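Local coordinates for protein glutamine synthetase (Helicobacter pylori, PDB 5ZLI) that belongs to the glutamine synthetase family, type I beta, joining a beta-grasp domain to a catalytic domain in an assembly of twelve chains, at residues I12-F16 / L48-K54; R30-I34 / F64-Q68; E55-A61 / S73-P79; V97-V101 / C113-K119. One frame throughout, in Å; residues are numbered along the deposited sequence.

Contact 1. Residues I12-F16 / L48-K54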
loop_
_atom_site.group_PDB
_atom_site.type_symbol
_atom_site.label_atom_id
_atom_site.label_comp_id
_atom_site.label_asym_id
_atom_site.label_seq_id
_atom_site.Cartn_x
_atom_site.Cartn_y
_atom_site.Cartn_z
ATOM N N ILE B 12 -14.216 -3.850 -63.740
ATOM C CA ILE B 12 -14.846 -2.908 -62.824
ATOM C C ILE B 12 -16.283 -3.321 -62.555
ATOM O O ILE B 12 -16.768 -3.245 -61.418
ATOM C CB ILE B 12 -14.761 -1.484 -63.406
ATOM C CG1 ILE B 12 -13.309 -0.983 -63.357
ATOM C CG2 ILE B 12 -15.738 -0.535 -62.678
ATOM C CD1 ILE B 12 -13.076 0.408 -63.960
ATOM N N LYS B 13 -16.986 -3.764 -63.592
ATOM C CA LYS B 13 -18.357 -4.227 -63.412
ATOM C C LYS B 13 -18.424 -5.343 -62.377
ATOM O O LYS B 13 -19.108 -5.226 -61.351
ATOM C CB LYS B 13 -18.939 -4.694 -64.752
ATOM C CG LYS B 13 -20.353 -5.255 -64.642
ATOM C CD LYS B 13 -21.186 -5.007 -65.889
ATOM C CE LYS B 13 -22.652 -5.367 -65.636
ATOM N NZ LYS B 13 -22.902 -6.826 -65.746
ATOM N N GLU B 14 -17.702 -6.435 -62.627
ATOM C CA GLU B 14 -17.840 -7.607 -61.781
ATOM C C GLU B 14 -17.384 -7.304 -60.376
ATOM O O GLU B 14 -17.855 -7.924 -59.414
ATOM C CB GLU B 14 -17.042 -8.761 -62.355
ATOM C CG GLU B 14 -15.564 -8.479 -62.471
ATOM C CD GLU B 14 -14.816 -9.709 -62.910
ATOM O OE1 GLU B 14 -14.123 -10.298 -62.062
ATOM O OE2 GLU B 14 -14.953 -10.112 -64.089
ATOM N N PHE B 15 -16.471 -6.350 -60.245
ATOM C CA PHE B 15 -16.063 -5.906 -58.924
ATOM C C PHE B 15 -17.234 -5.267 -58.193
ATOM O O PHE B 15 -17.435 -5.523 -57.007
ATOM C CB PHE B 15 -14.891 -4.943 -59.057
ATOM C CG PHE B 15 -14.664 -4.105 -57.854
ATOM C CD1 PHE B 15 -15.374 -2.934 -57.660
ATOM C CD2 PHE B 15 -13.727 -4.492 -56.917
ATOM C CE1 PHE B 15 -15.165 -2.178 -56.556
ATOM C CE2 PHE B 15 -13.498 -3.745 -55.812
ATOM C CZ PHE B 15 -14.214 -2.579 -55.627
ATOM N N PHE B 16 -18.007 -4.419 -58.884
ATOM C CA PHE B 16 -19.197 -3.818 -58.281
ATOM C C PHE B 16 -20.216 -4.852 -57.841
ATOM O O PHE B 16 -20.944 -4.636 -56.861
ATOM C CB PHE B 16 -19.877 -2.873 -59.253
ATOM C CG PHE B 16 -19.593 -1.460 -58.995
ATOM C CD1 PHE B 16 -18.412 -0.896 -59.420
ATOM C CD2 PHE B 16 -20.495 -0.694 -58.291
ATOM C CE1 PHE B 16 -18.146 0.435 -59.169
ATOM C CE2 PHE B 16 -20.241 0.626 -58.032
ATOM C CZ PHE B 16 -19.061 1.196 -58.470
ATOM N N LEU B 48 -19.196 5.521 -54.565
ATOM C CA LEU B 48 -18.181 5.112 -55.518
ATOM C C LEU B 48 -18.724 5.212 -56.921
ATOM O O LEU B 48 -19.794 4.675 -57.221
ATOM C CB LEU B 48 -17.699 3.685 -55.293
ATOM C CG LEU B 48 -16.410 3.514 -54.515
ATOM C CD1 LEU B 48 -15.968 2.077 -54.696
ATOM C CD2 LEU B 48 -15.398 4.457 -55.096
ATOM N N THR B 49 -17.967 5.875 -57.772
ATOM C CA THR B 49 -18.296 5.974 -59.177
ATOM C C THR B 49 -17.602 4.887 -59.955
ATOM O O THR B 49 -16.587 4.331 -59.524
ATOM C CB THR B 49 -17.815 7.304 -59.742
ATOM O OG1 THR B 49 -16.463 7.134 -60.183
ATOM C CG2 THR B 49 -17.849 8.384 -58.682
ATOM N N HIS B 50 -18.182 4.557 -61.106
ATOM C CA HIS B 50 -17.421 3.827 -62.107
ATOM C C HIS B 50 -16.170 4.631 -62.473
ATOM O O HIS B 50 -15.064 4.083 -62.578
ATOM C CB HIS B 50 -18.311 3.557 -63.330
ATOM C CG HIS B 50 -19.481 2.660 -63.041
ATOM N ND1 HIS B 50 -19.378 1.284 -62.990
ATOM C CD2 HIS B 50 -20.770 2.949 -62.739
ATOM C CE1 HIS B 50 -20.555 0.763 -62.695
ATOM N NE2 HIS B 50 -21.418 1.752 -62.538
ATOM N N GLY B 51 -16.323 5.955 -62.588
ATOM C CA GLY B 51 -15.231 6.826 -63.001
ATOM C C GLY B 51 -14.089 6.935 -62.008
ATOM O O GLY B 51 -12.948 7.210 -62.399
ATOM N N MET B 52 -14.381 6.790 -60.711
ATOM C CA MET B 52 -13.342 6.870 -59.690
ATOM C C MET B 52 -12.408 5.668 -59.728
ATOM O O MET B 52 -11.290 5.752 -59.214
ATOM C CB MET B 52 -13.986 6.983 -58.312
ATOM C CG MET B 52 -13.540 8.154 -57.489
ATOM S SD MET B 52 -15.012 9.027 -56.973
ATOM C CE MET B 52 -15.772 7.773 -55.972
ATOM N N LEU B 53 -12.813 4.572 -60.382
ATOM C CA LEU B 53 -11.949 3.409 -60.535
ATOM C C LEU B 53 -11.101 3.502 -61.779
ATOM O O LEU B 53 -10.159 2.711 -61.938
ATOM C CB LEU B 53 -12.780 2.120 -60.584
ATOM C CG LEU B 53 -13.533 1.699 -59.320
ATOM C CD1 LEU B 53 -14.199 0.326 -59.462
ATOM C CD2 LEU B 53 -12.521 1.667 -58.167
ATOM N N LYS B 54 -11.408 4.468 -62.634
ATOM C CA LYS B 54 -10.624 4.738 -63.819
ATOM C C LYS B 54 -9.729 5.924 -63.527
ATOM O O LYS B 54 -8.515 5.760 -63.354
ATOM C CB LYS B 54 -11.539 5.004 -65.012
ATOM C CG LYS B 54 -12.106 3.743 -65.684
ATOM C CD LYS B 54 -11.627 3.585 -67.147
ATOM C CE LYS B 54 -10.267 2.868 -67.246
ATOM N NZ LYS B 54 -9.684 2.838 -68.636
#

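Contact 2. Residues R30-I34 / F64-Q68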
loop_
_atom_site.group_PDB
_atom_site.type_symbol
_atom_site.label_atom_id
_atom_site.label_comp_id
_atom_site.label_asym_id
_atom_site.label_seq_id
_atom_site.Cartn_x
_atom_site.Cartn_y
_atom_site.Cartn_z
ATOM N N ARG B 30 -5.773 0.403 -50.676
ATOM C CA ARG B 30 -4.502 0.288 -49.987
ATOM C C ARG B 30 -3.328 0.414 -50.948
ATOM O O ARG B 30 -3.400 -0.006 -52.111
ATOM C CB ARG B 30 -4.441 -0.993 -49.219
ATOM C CG ARG B 30 -5.448 -0.974 -48.135
ATOM C CD ARG B 30 -5.104 -1.943 -47.054
ATOM N NE ARG B 30 -6.172 -1.930 -46.079
ATOM C CZ ARG B 30 -6.299 -2.837 -45.134
ATOM N NH1 ARG B 30 -5.413 -3.819 -45.081
ATOM N NH2 ARG B 30 -7.311 -2.767 -44.269
ATOM N N PHE B 31 -2.263 1.040 -50.454
ATOM C CA PHE B 31 -1.119 1.386 -51.276
ATOM C C PHE B 31 0.102 1.452 -50.379
ATOM O O PHE B 31 -0.012 1.687 -49.178
ATOM C CB PHE B 31 -1.319 2.712 -52.029
ATOM C CG PHE B 31 -1.498 3.916 -51.136
ATOM C CD1 PHE B 31 -2.738 4.215 -50.586
ATOM C CD2 PHE B 31 -0.429 4.766 -50.856
ATOM C CE1 PHE B 31 -2.909 5.345 -49.767
ATOM C CE2 PHE B 31 -0.595 5.912 -50.023
ATOM C CZ PHE B 31 -1.828 6.200 -49.487
ATOM N N SER B 32 1.261 1.194 -50.961
ATOM C CA SER B 32 2.499 1.055 -50.220
ATOM C C SER B 32 3.401 2.230 -50.549
ATOM O O SER B 32 3.725 2.453 -51.721
ATOM C CB SER B 32 3.170 -0.276 -50.563
ATOM O OG SER B 32 2.190 -1.316 -50.618
ATOM N N ASP B 33 3.786 2.990 -49.527
ATOM C CA ASP B 33 4.813 4.010 -49.694
ATOM C C ASP B 33 6.161 3.323 -49.867
ATOM O O ASP B 33 6.253 2.096 -49.917
ATOM C CB ASP B 33 4.803 5.014 -48.527
ATOM C CG ASP B 33 5.354 4.452 -47.191
ATOM O OD1 ASP B 33 5.335 3.224 -46.914
ATOM O OD2 ASP B 33 5.834 5.293 -46.396
ATOM N N ILE B 34 7.224 4.120 -50.012
ATOM C CA ILE B 34 8.551 3.555 -50.265
ATOM C C ILE B 34 8.991 2.650 -49.119
ATOM O O ILE B 34 9.519 1.559 -49.351
ATOM C CB ILE B 34 9.571 4.673 -50.546
ATOM C CG1 ILE B 34 9.220 5.372 -51.845
ATOM C CG2 ILE B 34 11.022 4.126 -50.637
ATOM C CD1 ILE B 34 10.074 6.592 -52.062
ATOM N N PHE B 64 4.441 11.729 -47.396
ATOM C CA PHE B 64 5.248 10.518 -47.490
ATOM C C PHE B 64 6.657 10.937 -47.851
ATOM O O PHE B 64 6.869 11.551 -48.906
ATOM C CB PHE B 64 4.661 9.561 -48.530
ATOM C CG PHE B 64 3.263 9.159 -48.218
ATOM C CD1 PHE B 64 2.201 9.981 -48.565
ATOM C CD2 PHE B 64 3.012 8.003 -47.522
ATOM C CE1 PHE B 64 0.912 9.642 -48.239
ATOM C CE2 PHE B 64 1.716 7.650 -47.202
ATOM C CZ PHE B 64 0.666 8.472 -47.563
ATOM N N LYS B 65 7.606 10.659 -46.958
ATOM C CA LYS B 65 8.958 11.125 -47.206
ATOM C C LYS B 65 9.561 10.307 -48.331
ATOM O O LYS B 65 9.392 9.086 -48.399
ATOM C CB LYS B 65 9.812 11.111 -45.931
ATOM C CG LYS B 65 10.999 12.123 -46.023
ATOM C CD LYS B 65 12.113 11.836 -45.003
ATOM C CE LYS B 65 13.386 12.689 -45.213
ATOM N NZ LYS B 65 14.125 12.386 -46.495
ATOM N N GLY B 66 10.253 11.002 -49.226
ATOM C CA GLY B 66 10.691 10.453 -50.485
ATOM C C GLY B 66 9.751 10.703 -51.647
ATOM O O GLY B 66 10.189 10.580 -52.801
ATOM N N TRP B 67 8.526 11.163 -51.384
ATOM C CA TRP B 67 7.508 11.381 -52.416
ATOM C C TRP B 67 7.366 12.842 -52.723
ATOM O O TRP B 67 8.442 13.482 -53.065
ATOM C CB TRP B 67 6.198 10.716 -51.965
ATOM C CG TRP B 67 6.126 9.278 -52.265
ATOM C CD1 TRP B 67 7.119 8.504 -52.764
ATOM C CD2 TRP B 67 4.956 8.455 -52.225
ATOM N NE1 TRP B 67 6.669 7.226 -52.973
ATOM C CE2 TRP B 67 5.339 7.169 -52.653
ATOM C CE3 TRP B 67 3.633 8.673 -51.846
ATOM C CZ2 TRP B 67 4.444 6.104 -52.718
ATOM C CZ3 TRP B 67 2.744 7.611 -51.899
ATOM C CH2 TRP B 67 3.157 6.341 -52.332
ATOM N N GLN B 68 6.202 13.465 -52.737
ATOM C CA GLN B 68 5.933 14.785 -53.292
ATOM C C GLN B 68 6.139 15.906 -52.262
ATOM O O GLN B 68 5.992 15.699 -51.050
ATOM C CB GLN B 68 4.513 14.834 -53.844
ATOM C CG GLN B 68 4.320 14.010 -55.083
ATOM C CD GLN B 68 5.202 14.458 -56.231
ATOM O OE1 GLN B 68 4.964 15.499 -56.818
ATOM N NE2 GLN B 68 6.217 13.666 -56.567
#

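Contact 3. Residues E55-A61 / S73-P79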
loop_
_atom_site.group_PDB
_atom_site.type_symbol
_atom_site.label_atom_id
_atom_site.label_comp_id
_atom_site.label_asym_id
_atom_site.label_seq_id
_atom_site.Cartn_x
_atom_site.Cartn_y
_atom_site.Cartn_z
ATOM N N GLU B 55 -10.333 7.114 -63.444
ATOM C CA GLU B 55 -9.564 8.310 -63.128
ATOM C C GLU B 55 -8.710 8.066 -61.893
ATOM O O GLU B 55 -7.475 8.082 -61.963
ATOM C CB GLU B 55 -10.492 9.523 -62.954
ATOM C CG GLU B 55 -10.870 10.215 -64.285
ATOM C CD GLU B 55 -11.568 11.582 -64.122
ATOM O OE1 GLU B 55 -11.051 12.578 -64.686
ATOM O OE2 GLU B 55 -12.617 11.673 -63.432
ATOM N N GLY B 56 -9.348 7.723 -60.779
ATOM C CA GLY B 56 -8.587 7.383 -59.601
ATOM C C GLY B 56 -9.056 8.094 -58.351
ATOM O O GLY B 56 -10.122 8.715 -58.296
ATOM N N ILE B 57 -8.281 7.944 -57.299
ATOM C CA ILE B 57 -8.618 8.522 -56.013
ATOM C C ILE B 57 -7.569 9.570 -55.663
ATOM O O ILE B 57 -6.372 9.271 -55.677
ATOM C CB ILE B 57 -8.721 7.463 -54.907
ATOM C CG1 ILE B 57 -10.049 6.715 -55.020
ATOM C CG2 ILE B 57 -8.593 8.107 -53.562
ATOM C CD1 ILE B 57 -10.067 5.667 -56.074
ATOM N N PRO B 58 -7.967 10.818 -55.404
ATOM C CA PRO B 58 -6.984 11.837 -55.022
ATOM C C PRO B 58 -6.490 11.593 -53.614
ATOM O O PRO B 58 -7.217 11.064 -52.771
ATOM C CB PRO B 58 -7.783 13.145 -55.075
ATOM C CG PRO B 58 -9.266 12.734 -54.998
ATOM C CD PRO B 58 -9.363 11.246 -55.155
ATOM N N PHE B 59 -5.256 12.002 -53.347
ATOM C CA PHE B 59 -4.756 11.979 -51.976
ATOM C C PHE B 59 -3.576 12.935 -51.852
ATOM O O PHE B 59 -3.130 13.535 -52.833
ATOM C CB PHE B 59 -4.373 10.570 -51.523
ATOM C CG PHE B 59 -3.108 10.053 -52.120
ATOM C CD1 PHE B 59 -3.042 9.711 -53.451
ATOM C CD2 PHE B 59 -1.979 9.888 -51.334
ATOM C CE1 PHE B 59 -1.872 9.223 -53.990
ATOM C CE2 PHE B 59 -0.805 9.394 -51.866
ATOM C CZ PHE B 59 -0.757 9.068 -53.192
ATOM N N ASP B 60 -3.052 13.050 -50.633
ATOM C CA ASP B 60 -1.995 14.008 -50.300
ATOM C C ASP B 60 -0.646 13.300 -50.253
ATOM O O ASP B 60 -0.259 12.732 -49.238
ATOM C CB ASP B 60 -2.326 14.702 -48.984
ATOM C CG ASP B 60 -1.210 15.614 -48.497
ATOM O OD1 ASP B 60 -1.434 16.273 -47.459
ATOM O OD2 ASP B 60 -0.139 15.709 -49.148
ATOM N N ALA B 61 0.077 13.334 -51.362
ATOM C CA ALA B 61 1.368 12.652 -51.417
ATOM C C ALA B 61 2.529 13.462 -50.842
ATOM O O ALA B 61 3.677 13.009 -50.935
ATOM C CB ALA B 61 1.686 12.252 -52.851
ATOM N N SER B 73 1.400 18.680 -54.284
ATOM C CA SER B 73 1.101 17.581 -53.375
ATOM C C SER B 73 0.077 16.606 -53.933
ATOM O O SER B 73 0.110 15.422 -53.586
ATOM C CB SER B 73 0.604 18.119 -52.028
ATOM O OG SER B 73 -0.555 18.925 -52.193
ATOM N N ASP B 74 -0.871 17.081 -54.733
ATOM C CA ASP B 74 -1.972 16.225 -55.158
ATOM C C ASP B 74 -1.464 15.104 -56.070
ATOM O O ASP B 74 -0.744 15.352 -57.045
ATOM C CB ASP B 74 -3.028 17.072 -55.866
ATOM C CG ASP B 74 -3.662 18.101 -54.940
ATOM O OD1 ASP B 74 -4.755 18.627 -55.260
ATOM O OD2 ASP B 74 -3.040 18.402 -53.895
ATOM N N MET B 75 -1.869 13.870 -55.768
ATOM C CA MET B 75 -1.592 12.731 -56.624
ATOM C C MET B 75 -2.858 11.884 -56.709
ATOM O O MET B 75 -3.877 12.188 -56.078
ATOM C CB MET B 75 -0.393 11.955 -56.083
ATOM C CG MET B 75 0.936 12.744 -56.083
ATOM S SD MET B 75 1.900 12.879 -57.600
ATOM C CE MET B 75 2.723 11.294 -57.584
ATOM N N ILE B 76 -2.789 10.788 -57.460
ATOM C CA ILE B 76 -3.939 9.917 -57.673
ATOM C C ILE B 76 -3.604 8.498 -57.225
ATOM O O ILE B 76 -2.486 8.005 -57.432
ATOM C CB ILE B 76 -4.391 9.916 -59.153
ATOM C CG1 ILE B 76 -5.020 11.253 -59.544
ATOM C CG2 ILE B 76 -5.364 8.783 -59.435
ATOM C CD1 ILE B 76 -6.302 11.520 -58.864
ATOM N N LEU B 77 -4.571 7.850 -56.583
ATOM C CA LEU B 77 -4.509 6.409 -56.429
ATOM C C LEU B 77 -5.194 5.736 -57.602
ATOM O O LEU B 77 -6.296 6.117 -57.994
ATOM C CB LEU B 77 -5.140 5.938 -55.125
ATOM C CG LEU B 77 -4.352 6.464 -53.937
ATOM C CD1 LEU B 77 -5.016 6.091 -52.627
ATOM C CD2 LEU B 77 -2.915 5.946 -53.998
ATOM N N THR B 78 -4.509 4.777 -58.183
ATOM C CA THR B 78 -5.091 3.994 -59.253
ATOM C C THR B 78 -5.380 2.597 -58.739
ATOM O O THR B 78 -4.436 1.826 -58.489
ATOM C CB THR B 78 -4.189 3.912 -60.475
ATOM O OG1 THR B 78 -3.456 5.135 -60.624
ATOM C CG2 THR B 78 -5.079 3.619 -61.708
ATOM N N PRO B 79 -6.642 2.245 -58.528
ATOM C CA PRO B 79 -6.948 0.909 -58.019
ATOM C C PRO B 79 -6.640 -0.150 -59.066
ATOM O O PRO B 79 -6.869 0.049 -60.259
ATOM C CB PRO B 79 -8.447 0.984 -57.710
ATOM C CG PRO B 79 -8.773 2.464 -57.658
ATOM C CD PRO B 79 -7.849 3.087 -58.646
#

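Contact 4. Residues V97-V101 / C113-K119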
loop_
_atom_site.group_PDB
_atom_site.type_symbol
_atom_site.label_atom_id
_atom_site.label_comp_id
_atom_site.label_asym_id
_atom_site.label_seq_id
_atom_site.Cartn_x
_atom_site.Cartn_y
_atom_site.Cartn_z
ATOM N N VAL B 97 -8.735 -3.152 -51.680
ATOM C CA VAL B 97 -8.340 -3.168 -53.078
ATOM C C VAL B 97 -7.005 -2.455 -53.194
ATOM O O VAL B 97 -6.775 -1.446 -52.520
ATOM C CB VAL B 97 -9.408 -2.535 -53.982
ATOM C CG1 VAL B 97 -9.918 -1.297 -53.328
ATOM C CG2 VAL B 97 -8.837 -2.271 -55.392
ATOM N N PHE B 98 -6.089 -3.055 -53.954
ATOM C CA PHE B 98 -4.762 -2.497 -54.159
ATOM C C PHE B 98 -4.797 -1.273 -55.072
ATOM O O PHE B 98 -5.748 -1.047 -55.818
ATOM C CB PHE B 98 -3.811 -3.546 -54.740
ATOM C CG PHE B 98 -3.405 -4.622 -53.771
ATOM C CD1 PHE B 98 -2.280 -4.443 -52.959
ATOM C CD2 PHE B 98 -4.112 -5.825 -53.684
ATOM C CE1 PHE B 98 -1.867 -5.440 -52.078
ATOM C CE2 PHE B 98 -3.711 -6.833 -52.790
ATOM C CZ PHE B 98 -2.589 -6.634 -51.993
ATOM N N CYS B 99 -3.748 -0.453 -54.960
ATOM C CA CYS B 99 -3.613 0.750 -55.766
ATOM C C CYS B 99 -2.146 1.050 -56.061
ATOM O O CYS B 99 -1.243 0.637 -55.331
ATOM C CB CYS B 99 -4.278 1.946 -55.078
ATOM S SG CYS B 99 -6.055 1.710 -54.799
ATOM N N ASP B 100 -1.920 1.730 -57.175
ATOM C CA ASP B 100 -0.666 2.412 -57.469
ATOM C C ASP B 100 -0.895 3.911 -57.507
ATOM O O ASP B 100 -2.020 4.385 -57.660
ATOM C CB ASP B 100 -0.047 1.944 -58.784
ATOM C CG ASP B 100 0.344 0.473 -58.746
ATOM O OD1 ASP B 100 1.241 0.137 -57.936
ATOM O OD2 ASP B 100 -0.236 -0.344 -59.515
ATOM N N VAL B 101 0.182 4.646 -57.341
ATOM C CA VAL B 101 0.186 6.097 -57.508
ATOM C C VAL B 101 0.371 6.451 -58.980
ATOM O O VAL B 101 1.280 5.946 -59.646
ATOM C CB VAL B 101 1.307 6.717 -56.661
ATOM C CG1 VAL B 101 0.932 8.099 -56.156
ATOM C CG2 VAL B 101 1.584 5.805 -55.493
ATOM N N CYS B 113 6.603 5.082 -57.064
ATOM C CA CYS B 113 5.626 4.197 -56.455
ATOM C C CYS B 113 6.211 2.790 -56.477
ATOM O O CYS B 113 6.375 2.222 -57.556
ATOM C CB CYS B 113 4.299 4.250 -57.205
ATOM S SG CYS B 113 3.148 2.935 -56.717
ATOM N N PRO B 114 6.526 2.198 -55.323
ATOM C CA PRO B 114 7.192 0.896 -55.325
ATOM C C PRO B 114 6.421 -0.178 -56.064
ATOM O O PRO B 114 7.018 -1.013 -56.758
ATOM C CB PRO B 114 7.307 0.575 -53.835
ATOM C CG PRO B 114 7.222 1.859 -53.153
ATOM C CD PRO B 114 6.274 2.677 -53.957
ATOM N N ARG B 115 5.111 -0.252 -55.849
ATOM C CA ARG B 115 4.332 -1.231 -56.590
ATOM C C ARG B 115 4.348 -0.940 -58.105
ATOM O O ARG B 115 4.269 -1.875 -58.919
ATOM C CB ARG B 115 2.926 -1.279 -56.003
ATOM C CG ARG B 115 2.181 -2.467 -56.426
ATOM C CD ARG B 115 0.847 -2.616 -55.749
ATOM N NE ARG B 115 -0.137 -2.688 -56.820
ATOM C CZ ARG B 115 -0.673 -3.804 -57.300
ATOM N NH1 ARG B 115 -0.358 -4.978 -56.787
ATOM N NH2 ARG B 115 -1.531 -3.736 -58.306
ATOM N N SER B 116 4.477 0.340 -58.506
ATOM C CA SER B 116 4.666 0.678 -59.920
ATOM C C SER B 116 6.029 0.205 -60.419
ATOM O O SER B 116 6.168 -0.237 -61.567
ATOM C CB SER B 116 4.523 2.181 -60.142
ATOM O OG SER B 116 3.186 2.625 -60.047
ATOM N N ILE B 117 7.060 0.361 -59.592
ATOM C CA ILE B 117 8.359 -0.210 -59.922
ATOM C C ILE B 117 8.243 -1.716 -60.146
ATOM O O ILE B 117 8.784 -2.248 -61.118
ATOM C CB ILE B 117 9.389 0.126 -58.819
ATOM C CG1 ILE B 117 9.641 1.644 -58.778
ATOM C CG2 ILE B 117 10.707 -0.693 -58.970
ATOM C CD1 ILE B 117 10.588 2.128 -57.669
ATOM N N ALA B 118 7.480 -2.416 -59.298
ATOM C CA ALA B 118 7.431 -3.878 -59.375
ATOM C C ALA B 118 6.781 -4.374 -60.642
ATOM O O ALA B 118 7.054 -5.501 -61.052
ATOM C CB ALA B 118 6.694 -4.474 -58.174
ATOM N N LYS B 119 5.906 -3.580 -61.253
ATOM C CA LYS B 119 5.405 -3.950 -62.563
ATOM C C LYS B 119 6.438 -3.608 -63.624
ATOM O O LYS B 119 6.808 -4.463 -64.430
ATOM C CB LYS B 119 4.112 -3.209 -62.820
ATOM C CG LYS B 119 3.052 -3.604 -61.862
ATOM C CD LYS B 119 1.748 -2.954 -62.206
ATOM C CE LYS B 119 0.711 -3.349 -61.185
ATOM N NZ LYS B 119 -0.619 -2.739 -61.384
#

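Contact 1. Residues I12-F16 / L48-K54
Ile12 on helix 9-20 and His50 in the loop between strands 38-44 and 57-60 mark the nearest approach of the two backbones, their CA atoms 7.2 Å apart; Leu53 follows, in a part of the loop with helical backbone angles. The contact is made by apolar and ring packing. Phe16 and His50 stack face to face, with centroids 4.7 Å apart and ring planes at 22°, and CE1 of His50 sits over the middle of the phenyl ring. The same phenyl ring pushes its CZ end toward the loop backbone, where Leu48 O lies 3.8 Å from Phe16 CZ and close to the ring plane. Leu53 packs next to the stack, mainly through one methyl: CD1 touches Ile12 CG2 at 3.7 Å, Phe15 CD1 at 3.9 Å and Phe16 CE1 at 4.0 Å, so three side chains of the helix converge on it. Ile12 divides its branches. CG2, anti to the backbone N with CG1 beside it (chi1 -71°), reaches Leu53 CD1 and the edge of the imidazole near ND1, while CD1 runs past Leu53 in the opposing direction to lie 3.8 Å from Leu53 CB. That methyl also meets the aliphatic part of Lys54, which crosses it at about a right angle. Beyond the pair, Leu81 of strand 74-81 touches Ile12, Phe15 and Leu53, Tyr84 meets Phe15 edge to face, and Leu48 leans on Val27 and Phe29, so helix 9-20 and this loop pack together against strands 74-81 and 26-32 of the beta-grasp sheet.

Contact 2. Residues R30-I34 / F64-Q68
Phe31 and Phe64 meet as an offset edge-to-face pair, with the edge of Phe31 turned toward the face of Phe64, centroids 5.8 Å apart and ring planes at 63°. The nearest atoms are Phe31 CE2 and Phe64 CZ, at 3.8 Å. CG of Phe31 lies between its backbone N and carbonyl carbon (chi1 62°), which swings the ring toward the loop. Its CD2 also meets Trp67 CH2, edge against edge. Within the loop, Trp67 CZ3 lies over a face of Phe64, offset toward the rim, so the three rings pack together. These rings stand where strand 26-32 of the beta-grasp sheet runs out into a loop, and the partner segment is folded by a type II turn from Phe64 to Trp67, closed by the hydrogen bond from Trp67 N to Phe64 O, 3.0 Å. Gly66 takes a positive phi of 94° in that turn. Aliphatic packing onto rings makes up the rest. Asp33 CB approaches Phe64 CD2 at 3.6 Å, and from one face it overlies the rim of the indole; the carboxylate is turned well out of the phenyl plane. Ile34 slides along the pyrrole part of Trp67 in the opposing direction, its CD1 3.6 Å from Trp67 CD1. The polar bonds lead outward: Trp67 NE1 gives its hydrogen to Lys112 O, and Gly66 O accepts from Lys112 NZ. Ile34 is backed by Tyr454 and Leu457 of helix 448-466, whereas Phe31 and Phe64 both rest on Met191 of a neighbouring subunit.

Contact 3. Residues E55-A61 / S73-P79
Phe59 pairs with Met75, and Ile57 with Leu77, as antiparallel hydrogen-bonded pairs of strands 57-60 and 74-81, whose local axes run at 134° to each other. Ile57 N points at Leu77 O from 2.8 Å, in the carbonyl plane and on a lone pair; Phe59 N, 3.1 Å from Met75 O, comes from above that carbonyl plane instead. Met75 N returns a bond to Phe59 O, and Ala61 N to Ser73 O prolongs the ladder. The ring of Phe59 leaves CB with CG lying between the backbone N and the carbonyl carbon (chi1 74°), which turns it across the neighbouring strand at about a right angle to Leu77. CD1 comes first, 3.5 Å from Leu77 CG. CE1 meets Leu77 CD2 and, at 3.7 Å, Met75 CB, while Ile76 O lies beside it near the ring plane. At the tip, CZ still touches Leu77 CD2 at 3.9 Å. Ile57, Phe59, Met75 and Leu77 share this face; next to them Ala61 CB packs on Met75 CG and Ile57 CD1 meets Pro79 CG at 3.8 Å. The other face carries Pro58, Asp60, Asp74 and Ile76, with Ile76 CG2 lying against Gly56. Asp74 forms salt bridges to Arg349 and Arg354 of a neighbouring subunit; Ser73 OG is bonded there too. The ladder is a beta hairpin with a long connection, whose strand 57-60 forms an edge of the beta-grasp sheet, docked on the next subunit, consistent with the family's build, in which active sites lie between adjacent subunits.

Contact 4. Residues V97-V101 / C113-K119
The carboxylate of Asp100 is held by two cations of helix 114-128, Lys119 at OD2 and Arg115 at OD1. Lys119, its chain extended, brings NZ to OD2 at 3.1 Å, nearly in line with the C-O bond. Arg115 lies across the carboxylate, the two flat groups only 15° apart in tilt, and its NE to OD1 bond (3.3 Å) is bent to 124° and weak, though part of the salt bridge. Over one guanidinium face, above its centre, sits Phe98 CB, 4.1 Å from Arg115 CZ. At the helix start Cys113 SG, anti to the backbone N, accepts a nearly straight bond from Val101 N at 3.5 Å and rests on Val101 CG2; as N-cap it also takes a weak bond from Ser116 N. Farther out, Asp80 is shared by both cations while Asp243 of helix 238-258 holds Arg115 alone; these second acceptors would be expected to help orient the cations and balance their charge. Strand 97-101 and helix 114-119 cross at 91°, their axes 7.5 Å apart: a salt-bridge network beside a capped helix start, packing strand 94-103 of the beta-grasp sheet against helix 114-128, which leads into the region of the catalytic family.

How the contacts relate
From the N terminus, contact 1 closes the first loop, bringing the segment at 48-54 back to helix 9-20. Contact 2 opens inside that loop, at the end of strand 26-32, and closes beyond it at 64-68, so the two cross. Contact 3 in turn crosses contact 2, opening at 55-61 and closing at 73-79, but follows contact 1 in series. Contact 4 comes after all three and links strand 94-103 to helix 114-128. That strand borders both 26-32 and 74-81 in the sheet, joining contacts 2, 3 and 4. Contact 1 touches contact 3 through Leu53 and Pro79, tying helix and sheet together.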